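Local atomic coordinates of aldo-keto reductase family 1 member C1 (Caenorhabditis elegans, PDB entry 1QWK), a protein that probably reduces aldehydes, aldose sugars among them, with NADPH as hydride donor, as a TIM-barrel member of the aldo-keto reductase family. Residues A34-Y43 with I265-F274; T203-N211 with W222-Q230. All coordinates share one frame; numbering follows the deposited sequence.

Contact 1: residues A34-Y43 with I265-F274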
loop_
_atom_site.group_PDB
_atom_site.type_symbol
_atom_site.label_atom_id
_atom_site.label_comp_id
_atom_site.label_asym_id
_atom_site.label_seq_id
_atom_site.Cartn_x
_atom_site.Cartn_y
_atom_site.Cartn_z
ATOM N N ALA A 34 10.071 6.836 -12.002
ATOM C CA ALA A 34 8.719 6.364 -11.738
ATOM C C ALA A 34 7.869 7.432 -11.051
ATOM O O ALA A 34 6.722 7.661 -11.431
ATOM C CB ALA A 34 8.766 5.099 -10.878
ATOM N N VAL A 35 8.434 8.082 -10.040
ATOM C CA VAL A 35 7.707 9.112 -9.312
ATOM C C VAL A 35 7.343 10.280 -10.223
ATOM O O VAL A 35 6.192 10.716 -10.249
ATOM C CB VAL A 35 8.530 9.636 -8.104
ATOM C CG1 VAL A 35 7.861 10.860 -7.497
ATOM C CG2 VAL A 35 8.652 8.540 -7.050
ATOM N N LYS A 36 8.315 10.781 -10.980
ATOM C CA LYS A 36 8.052 11.907 -11.874
ATOM C C LYS A 36 7.027 11.564 -12.948
ATOM O O LYS A 36 6.179 12.388 -13.293
ATOM C CB LYS A 36 9.357 12.386 -12.513
ATOM C CG LYS A 36 10.396 12.800 -11.483
ATOM C CD LYS A 36 11.645 13.401 -12.116
ATOM C CE LYS A 36 11.373 14.778 -12.698
ATOM N NZ LYS A 36 12.604 15.361 -13.305
ATOM N N THR A 37 7.100 10.346 -13.473
ATOM C CA THR A 37 6.157 9.915 -14.499
ATOM C C THR A 37 4.751 9.845 -13.914
ATOM O O THR A 37 3.780 10.294 -14.532
ATOM C CB THR A 37 6.529 8.525 -15.052
ATOM O OG1 THR A 37 7.820 8.586 -15.675
ATOM C CG2 THR A 37 5.502 8.071 -16.076
ATOM N N ALA A 38 4.648 9.286 -12.713
ATOM C CA ALA A 38 3.361 9.140 -12.046
ATOM C C ALA A 38 2.726 10.490 -11.738
ATOM O O ALA A 38 1.546 10.713 -12.017
ATOM C CB ALA A 38 3.531 8.336 -10.758
ATOM N N VAL A 39 3.503 11.395 -11.156
ATOM C CA VAL A 39 2.974 12.710 -10.817
ATOM C C VAL A 39 2.551 13.478 -12.067
ATOM O O VAL A 39 1.506 14.128 -12.075
ATOM C CB VAL A 39 4.005 13.535 -10.012
ATOM C CG1 VAL A 39 3.484 14.952 -9.782
ATOM C CG2 VAL A 39 4.266 12.861 -8.675
ATOM N N LYS A 40 3.348 13.404 -13.127
ATOM C CA LYS A 40 2.988 14.109 -14.352
ATOM C C LYS A 40 1.745 13.484 -14.982
ATOM O O LYS A 40 1.021 14.146 -15.727
ATOM C CB LYS A 40 4.150 14.086 -15.344
ATOM C CG LYS A 40 5.353 14.892 -14.893
ATOM C CD LYS A 40 6.520 14.689 -15.841
ATOM C CE LYS A 40 7.746 15.458 -15.388
ATOM N NZ LYS A 40 8.900 15.214 -16.295
ATOM N N ALA A 41 1.496 12.212 -14.679
ATOM C CA ALA A 41 0.332 11.507 -15.212
ATOM C C ALA A 41 -0.939 11.813 -14.424
ATOM O O ALA A 41 -2.048 11.651 -14.940
ATOM C CB ALA A 41 0.588 10.003 -15.217
ATOM N N GLY A 42 -0.784 12.250 -13.178
ATOM C CA GLY A 42 -1.947 12.569 -12.367
ATOM C C GLY A 42 -1.922 11.993 -10.964
ATOM O O GLY A 42 -2.743 12.370 -10.128
ATOM N N TYR A 43 -0.995 11.075 -10.702
ATOM C CA TYR A 43 -0.889 10.470 -9.371
ATOM C C TYR A 43 -0.550 11.545 -8.355
ATOM O O TYR A 43 0.307 12.387 -8.609
ATOM C CB TYR A 43 0.228 9.429 -9.336
ATOM C CG TYR A 43 -0.068 8.127 -10.032
ATOM C CD1 TYR A 43 -0.325 6.969 -9.296
ATOM C CD2 TYR A 43 -0.005 8.024 -11.418
ATOM C CE1 TYR A 43 -0.498 5.742 -9.924
ATOM C CE2 TYR A 43 -0.180 6.798 -12.056
ATOM C CZ TYR A 43 -0.419 5.663 -11.303
ATOM O OH TYR A 43 -0.538 4.440 -11.924
ATOM N N ILE A 265 6.333 -0.098 -12.422
ATOM C CA ILE A 265 7.406 0.893 -12.475
ATOM C C ILE A 265 7.671 1.335 -13.913
ATOM O O ILE A 265 8.351 2.332 -14.152
ATOM C CB ILE A 265 8.721 0.338 -11.892
ATOM C CG1 ILE A 265 9.224 -0.826 -12.747
ATOM C CG2 ILE A 265 8.498 -0.124 -10.462
ATOM C CD1 ILE A 265 10.576 -1.359 -12.315
ATOM N N GLN A 266 7.139 0.578 -14.866
ATOM C CA GLN A 266 7.305 0.894 -16.278
ATOM C C GLN A 266 6.390 2.055 -16.650
ATOM O O GLN A 266 5.224 2.083 -16.257
ATOM C CB GLN A 266 6.970 -0.331 -17.125
ATOM C CG GLN A 266 7.932 -1.489 -16.935
ATOM C CD GLN A 266 7.412 -2.784 -17.525
ATOM O OE1 GLN A 266 6.516 -3.421 -16.962
ATOM N NE2 GLN A 266 7.959 -3.175 -18.673
ATOM N N GLU A 267 6.925 3.007 -17.409
ATOM C CA GLU A 267 6.175 4.190 -17.831
ATOM C C GLU A 267 4.788 3.894 -18.394
ATOM O O GLU A 267 3.805 4.520 -17.995
ATOM C CB GLU A 267 6.985 4.980 -18.864
ATOM C CG GLU A 267 6.262 6.194 -19.432
ATOM C CD GLU A 267 7.144 7.026 -20.353
ATOM O OE1 GLU A 267 7.712 6.458 -21.311
ATOM O OE2 GLU A 267 7.263 8.247 -20.119
ATOM N N ASN A 268 4.704 2.949 -19.323
ATOM C CA ASN A 268 3.420 2.612 -19.927
ATOM C C ASN A 268 2.442 1.987 -18.944
ATOM O O ASN A 268 1.239 2.226 -19.029
ATOM C CB ASN A 268 3.616 1.676 -21.121
ATOM C CG ASN A 268 4.298 2.364 -22.285
ATOM O OD1 ASN A 268 3.849 3.416 -22.744
ATOM N ND2 ASN A 268 5.386 1.776 -22.768
ATOM N N ARG A 269 2.949 1.184 -18.017
ATOM C CA ARG A 269 2.072 0.555 -17.042
ATOM C C ARG A 269 1.598 1.568 -16.006
ATOM O O ARG A 269 0.451 1.516 -15.561
ATOM C CB ARG A 269 2.778 -0.621 -16.368
ATOM C CG ARG A 269 3.228 -1.676 -17.365
ATOM C CD ARG A 269 3.350 -3.038 -16.723
ATOM N NE ARG A 269 3.903 -4.018 -17.654
ATOM C CZ ARG A 269 3.918 -5.329 -17.437
ATOM N NH1 ARG A 269 3.407 -5.823 -16.318
ATOM N NH2 ARG A 269 4.450 -6.143 -18.340
ATOM N N ILE A 270 2.478 2.490 -15.627
ATOM C CA ILE A 270 2.113 3.522 -14.662
ATOM C C ILE A 270 0.969 4.346 -15.250
ATOM O O ILE A 270 0.022 4.704 -14.551
ATOM C CB ILE A 270 3.314 4.452 -14.340
ATOM C CG1 ILE A 270 4.374 3.671 -13.552
ATOM C CG2 ILE A 270 2.840 5.674 -13.542
ATOM C CD1 ILE A 270 5.647 4.443 -13.272
ATOM N N LYS A 271 1.052 4.637 -16.544
ATOM C CA LYS A 271 0.007 5.410 -17.200
ATOM C C LYS A 271 -1.264 4.582 -17.344
ATOM O O LYS A 271 -2.368 5.090 -17.154
ATOM C CB LYS A 271 0.476 5.881 -18.578
ATOM C CG LYS A 271 1.568 6.941 -18.535
ATOM C CD LYS A 271 1.972 7.346 -19.943
ATOM C CE LYS A 271 3.039 8.424 -19.945
ATOM N NZ LYS A 271 3.459 8.746 -21.339
ATOM N N GLU A 272 -1.101 3.304 -17.670
ATOM C CA GLU A 272 -2.237 2.401 -17.836
ATOM C C GLU A 272 -3.037 2.251 -16.543
ATOM O O GLU A 272 -4.262 2.324 -16.557
ATOM C CB GLU A 272 -1.751 1.019 -18.280
ATOM C CG GLU A 272 -2.877 0.044 -18.626
ATOM C CD GLU A 272 -2.405 -1.401 -18.698
ATOM O OE1 GLU A 272 -1.299 -1.642 -19.226
ATOM O OE2 GLU A 272 -3.148 -2.296 -18.242
ATOM N N ASN A 273 -2.340 2.039 -15.431
ATOM C CA ASN A 273 -3.002 1.851 -14.147
ATOM C C ASN A 273 -3.800 3.065 -13.671
ATOM O O ASN A 273 -4.689 2.928 -12.834
ATOM C CB ASN A 273 -1.985 1.459 -13.070
ATOM C CG ASN A 273 -1.285 0.139 -13.367
ATOM O OD1 ASN A 273 -1.827 -0.725 -14.054
ATOM N ND2 ASN A 273 -0.082 -0.027 -12.830
ATOM N N PHE A 274 -3.487 4.247 -14.195
ATOM C CA PHE A 274 -4.192 5.462 -13.786
ATOM C C PHE A 274 -5.509 5.649 -14.531
ATOM O O PHE A 274 -6.381 6.406 -14.092
ATOM C CB PHE A 274 -3.305 6.694 -14.018
ATOM C CG PHE A 274 -3.815 7.944 -13.350
ATOM C CD1 PHE A 274 -3.750 8.082 -11.963
ATOM C CD2 PHE A 274 -4.368 8.977 -14.102
ATOM C CE1 PHE A 274 -4.228 9.227 -11.332
ATOM C CE2 PHE A 274 -4.851 10.131 -13.481
ATOM C CZ PHE A 274 -4.780 10.255 -12.089
HETATM O O HOH W 1 1.363 2.196 -11.276
#
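Tyr-43 OH donates to Ile-270 O at 2.7 Å, in the carbonyl plane and on a lone pair. With chi1 at -69°, Ile-270 CG1 stands beside the backbone N and CG2 is anti to it, which carries CG2 to 3.5 Å from Tyr-43 CE2 and onto Ala-38. The delta methyl reaches back to Ala-34, with Ile-270 CD1 4.0 Å from Ala-34 CB. Phe-274 CD1 sits over one face of the Tyr-43 ring, toward its rim, the planes of the Tyr-43 and Phe-274 rings meeting obliquely at 36°. Phe-274 CZ lies 3.5 Å from Gly-42 C. A water bridges Tyr-43 OH and Asn-273 ND2. The solvent side is thinner: Thr-37 CG2 touches Glu-267 CG at 3.9 Å, the two side chains crossing near a right angle, while Thr-37 OG1 turns to Thr-33 O within its own helix.

The axes of 34-41 and 267-274 approach to 9.6 Å and cross at -33°, joining the helices that follow the first and the eighth barrel strands. The phenol gives its proton to Ile-270 O and accepts one from the water, so its hydroxyl is matched on both counts within a largely apolar seam.

Contact 2: residues T203-N211 with W222-Q230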
loop_
_atom_site.group_PDB
_atom_site.type_symbol
_atom_site.label_atom_id
_atom_site.label_comp_id
_atom_site.label_asym_id
_atom_site.label_seq_id
_atom_site.Cartn_x
_atom_site.Cartn_y
_atom_site.Cartn_z
ATOM N N THR A 203 -2.499 -5.108 -5.503
ATOM C CA THR A 203 -3.828 -5.032 -6.098
ATOM C C THR A 203 -3.976 -5.820 -7.395
ATOM O O THR A 203 -5.065 -6.304 -7.710
ATOM C CB THR A 203 -4.203 -3.561 -6.354
ATOM O OG1 THR A 203 -3.737 -2.753 -5.259
ATOM C CG2 THR A 203 -5.711 -3.406 -6.473
ATOM N N LEU A 204 -2.884 -5.951 -8.146
ATOM C CA LEU A 204 -2.921 -6.678 -9.416
ATOM C C LEU A 204 -2.709 -8.178 -9.280
ATOM O O LEU A 204 -2.632 -8.889 -10.284
ATOM C CB LEU A 204 -1.895 -6.094 -10.385
ATOM C CG LEU A 204 -2.161 -4.634 -10.771
ATOM C CD1 LEU A 204 -1.063 -4.155 -11.701
ATOM C CD2 LEU A 204 -3.532 -4.509 -11.440
ATOM N N GLY A 205 -2.605 -8.652 -8.042
ATOM C CA GLY A 205 -2.432 -10.075 -7.795
ATOM C C GLY A 205 -1.109 -10.702 -8.196
ATOM O O GLY A 205 -0.077 -10.035 -8.260
ATOM N N SER A 206 -1.147 -12.003 -8.465
ATOM C CA SER A 206 0.047 -12.747 -8.847
ATOM C C SER A 206 0.376 -12.594 -10.331
ATOM O O SER A 206 -0.457 -12.146 -11.117
ATOM C CB SER A 206 -0.135 -14.228 -8.493
ATOM O OG SER A 206 -1.326 -14.743 -9.061
ATOM N N PRO A 207 1.605 -12.958 -10.731
ATOM C CA PRO A 207 2.044 -12.858 -12.127
ATOM C C PRO A 207 1.034 -13.477 -13.088
ATOM O O PRO A 207 0.702 -14.657 -12.977
ATOM C CB PRO A 207 3.376 -13.598 -12.115
ATOM C CG PRO A 207 3.916 -13.247 -10.763
ATOM C CD PRO A 207 2.704 -13.440 -9.873
ATOM N N GLY A 208 0.555 -12.676 -14.034
ATOM C CA GLY A 208 -0.434 -13.162 -14.979
ATOM C C GLY A 208 0.103 -13.714 -16.286
ATOM O O GLY A 208 -0.659 -14.269 -17.078
ATOM N N ARG A 209 1.407 -13.576 -16.510
ATOM C CA ARG A 209 2.022 -14.053 -17.746
ATOM C C ARG A 209 3.380 -14.707 -17.553
ATOM O O ARG A 209 4.084 -14.444 -16.579
ATOM C CB ARG A 209 2.202 -12.899 -18.735
ATOM C CG ARG A 209 0.922 -12.267 -19.241
ATOM C CD ARG A 209 1.243 -11.226 -20.297
ATOM N NE ARG A 209 0.039 -10.669 -20.907
ATOM C CZ ARG A 209 0.048 -9.794 -21.906
ATOM N NH1 ARG A 209 1.202 -9.374 -22.411
ATOM N NH2 ARG A 209 -1.096 -9.341 -22.400
ATOM N N VAL A 210 3.734 -15.560 -18.509
ATOM C CA VAL A 210 5.016 -16.245 -18.536
ATOM C C VAL A 210 5.567 -15.892 -19.911
ATOM O O VAL A 210 4.960 -16.218 -20.935
ATOM C CB VAL A 210 4.861 -17.780 -18.433
ATOM C CG1 VAL A 210 6.234 -18.442 -18.405
ATOM C CG2 VAL A 210 4.068 -18.142 -17.193
ATOM N N ASN A 211 6.700 -15.202 -19.934
ATOM C CA ASN A 211 7.317 -14.791 -21.190
ATOM C C ASN A 211 8.409 -15.754 -21.631
ATOM O O ASN A 211 9.085 -16.365 -20.808
ATOM C CB ASN A 211 7.904 -13.388 -21.048
ATOM C CG ASN A 211 6.846 -12.343 -20.793
ATOM O OD1 ASN A 211 6.030 -12.049 -21.661
ATOM N ND2 ASN A 211 6.847 -11.780 -19.595
ATOM N N TRP A 222 3.939 -15.050 -25.309
ATOM C CA TRP A 222 3.784 -15.320 -23.885
ATOM C C TRP A 222 2.633 -16.297 -23.663
ATOM O O TRP A 222 1.850 -16.565 -24.579
ATOM C CB TRP A 222 3.494 -14.024 -23.127
ATOM C CG TRP A 222 2.268 -13.310 -23.622
ATOM C CD1 TRP A 222 2.200 -12.411 -24.647
ATOM C CD2 TRP A 222 0.930 -13.460 -23.129
ATOM N NE1 TRP A 222 0.902 -11.989 -24.822
ATOM C CE2 TRP A 222 0.103 -12.617 -23.903
ATOM C CE3 TRP A 222 0.351 -14.224 -22.107
ATOM C CZ2 TRP A 222 -1.278 -12.517 -23.689
ATOM C CZ3 TRP A 222 -1.024 -14.123 -21.892
ATOM C CH2 TRP A 222 -1.821 -13.275 -22.681
ATOM N N ALA A 223 2.539 -16.828 -22.448
ATOM C CA ALA A 223 1.473 -17.757 -22.086
ATOM C C ALA A 223 0.833 -17.301 -20.777
ATOM O O ALA A 223 1.515 -16.791 -19.887
ATOM C CB ALA A 223 2.029 -19.166 -21.930
ATOM N N PRO A 224 -0.490 -17.470 -20.648
ATOM C CA PRO A 224 -1.180 -17.061 -19.420
ATOM C C PRO A 224 -0.822 -17.948 -18.230
ATOM O O PRO A 224 -0.557 -19.141 -18.385
ATOM C CB PRO A 224 -2.653 -17.169 -19.804
ATOM C CG PRO A 224 -2.653 -18.312 -20.777
ATOM C CD PRO A 224 -1.448 -17.996 -21.639
ATOM N N ALA A 225 -0.807 -17.356 -17.040
ATOM C CA ALA A 225 -0.493 -18.095 -15.821
ATOM C C ALA A 225 -1.676 -17.959 -14.863
ATOM O O ALA A 225 -2.369 -16.945 -14.883
ATOM C CB ALA A 225 0.776 -17.529 -15.178
ATOM N N PRO A 226 -1.925 -18.980 -14.019
ATOM C CA PRO A 226 -3.042 -18.927 -13.063
ATOM C C PRO A 226 -2.910 -17.698 -12.179
ATOM O O PRO A 226 -1.966 -17.583 -11.394
ATOM C CB PRO A 226 -2.895 -20.233 -12.283
ATOM C CG PRO A 226 -1.422 -20.497 -12.341
ATOM C CD PRO A 226 -1.094 -20.172 -13.778
ATOM N N SER A 227 -3.870 -16.786 -12.295
ATOM C CA SER A 227 -3.807 -15.539 -11.546
ATOM C C SER A 227 -5.079 -14.719 -11.677
ATOM O O SER A 227 -5.941 -15.017 -12.504
ATOM C CB SER A 227 -2.654 -14.713 -12.090
ATOM O OG SER A 227 -2.872 -14.463 -13.471
ATOM N N ASP A 228 -5.166 -13.661 -10.873
ATOM C CA ASP A 228 -6.312 -12.753 -10.885
ATOM C C ASP A 228 -6.495 -12.172 -12.292
ATOM O O ASP A 228 -7.614 -12.038 -12.783
ATOM C CB ASP A 228 -6.088 -11.573 -9.921
ATOM C CG ASP A 228 -5.595 -11.997 -8.550
ATOM O OD1 ASP A 228 -4.602 -12.754 -8.464
ATOM O OD2 ASP A 228 -6.192 -11.544 -7.547
ATOM N N LEU A 229 -5.384 -11.808 -12.927
ATOM C CA LEU A 229 -5.414 -11.219 -14.264
ATOM C C LEU A 229 -5.952 -12.143 -15.353
ATOM O O LEU A 229 -6.378 -11.674 -16.410
ATOM C CB LEU A 229 -4.015 -10.733 -14.655
ATOM C CG LEU A 229 -3.531 -9.464 -13.943
ATOM C CD1 LEU A 229 -2.016 -9.348 -14.064
ATOM C CD2 LEU A 229 -4.219 -8.243 -14.548
ATOM N N GLN A 230 -5.933 -13.447 -15.103
ATOM C CA GLN A 230 -6.417 -14.411 -16.086
ATOM C C GLN A 230 -7.767 -15.011 -15.720
ATOM O O GLN A 230 -8.235 -15.939 -16.382
ATOM C CB GLN A 230 -5.399 -15.539 -16.274
ATOM C CG GLN A 230 -4.063 -15.107 -16.860
ATOM C CD GLN A 230 -4.204 -14.424 -18.204
ATOM O OE1 GLN A 230 -5.102 -14.739 -18.985
ATOM N NE2 GLN A 230 -3.299 -13.493 -18.490
HETATM O O HOH W 2 -3.102 -11.587 -11.122
HETATM O O HOH W 3 -3.401 -14.661 -6.898
HETATM O O HOH W 4 0.682 -16.571 -10.974
#
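Arg-209 lies flat on the indole of Trp-222, the guanidinium and ring planes only 8° apart and their centres separated by 3.7 Å. Arg-209 CZ stands 3.8 Å from the centroid of the six-membered ring of Trp-222, over the face, a cation-pi geometry; the methylene CD adds a CH-pi contact. The arginine chain, extended from CG to NE, lays its length across the indole. Trp-222 CG sits between its backbone N and carbonyl carbon (chi1 58°), which stands the ring beside the strand for the arginine to cross.

Behind this pair is a two-stranded antiparallel ribbon. Val-210 and Ala-223 form its hydrogen-bonded pair, with Val-210 N to Ala-223 O and Ala-223 N to Val-210 O both 2.9 Å. Farther along, Gly-208 O accepts from Ala-225 N and from Gln-230 NE2, each at 3.1 Å, the donors arriving from opposite faces of its carbonyl plane.

Ser-227 OG turns back to Ala-225 O at 2.9 Å, tying down the bend after the ribbon. Waters join Ser-206 to Asp-228 and Pro-207 O to Pro-226 O, and Asp-228 OD2 is held by Tyr-181 N. This surface excursion follows barrel strand 197-201 and precedes helix 232-241. Its base is bound by polar links and water, whereas at the ribbon the arginine's charge is probably stabilised by the indole face.

In the fold
Both contacts belong to the (beta/alpha)8 barrel of the aldo-keto reductases, their centres 21 Å apart. Contact 1 joins helix 28-41, after the first barrel strand, to helix 267-274, after the eighth, and so lies where the ring of strands closes. Contact 2 belongs to the loop after the seventh strand, and its 203-211 and 222-230 segments fall within the sequence between the two partners of contact 1. They touch directly, Asn-273 OD1 lying 4.2 Å from Leu-204 CD1, and Leu-250 of helix 245-255 packs against both residues. The side chain of Ile-265 is about 11 Å from that of Tyr-52, the predicted proton donor; contact 2 lies away from the predicted sites.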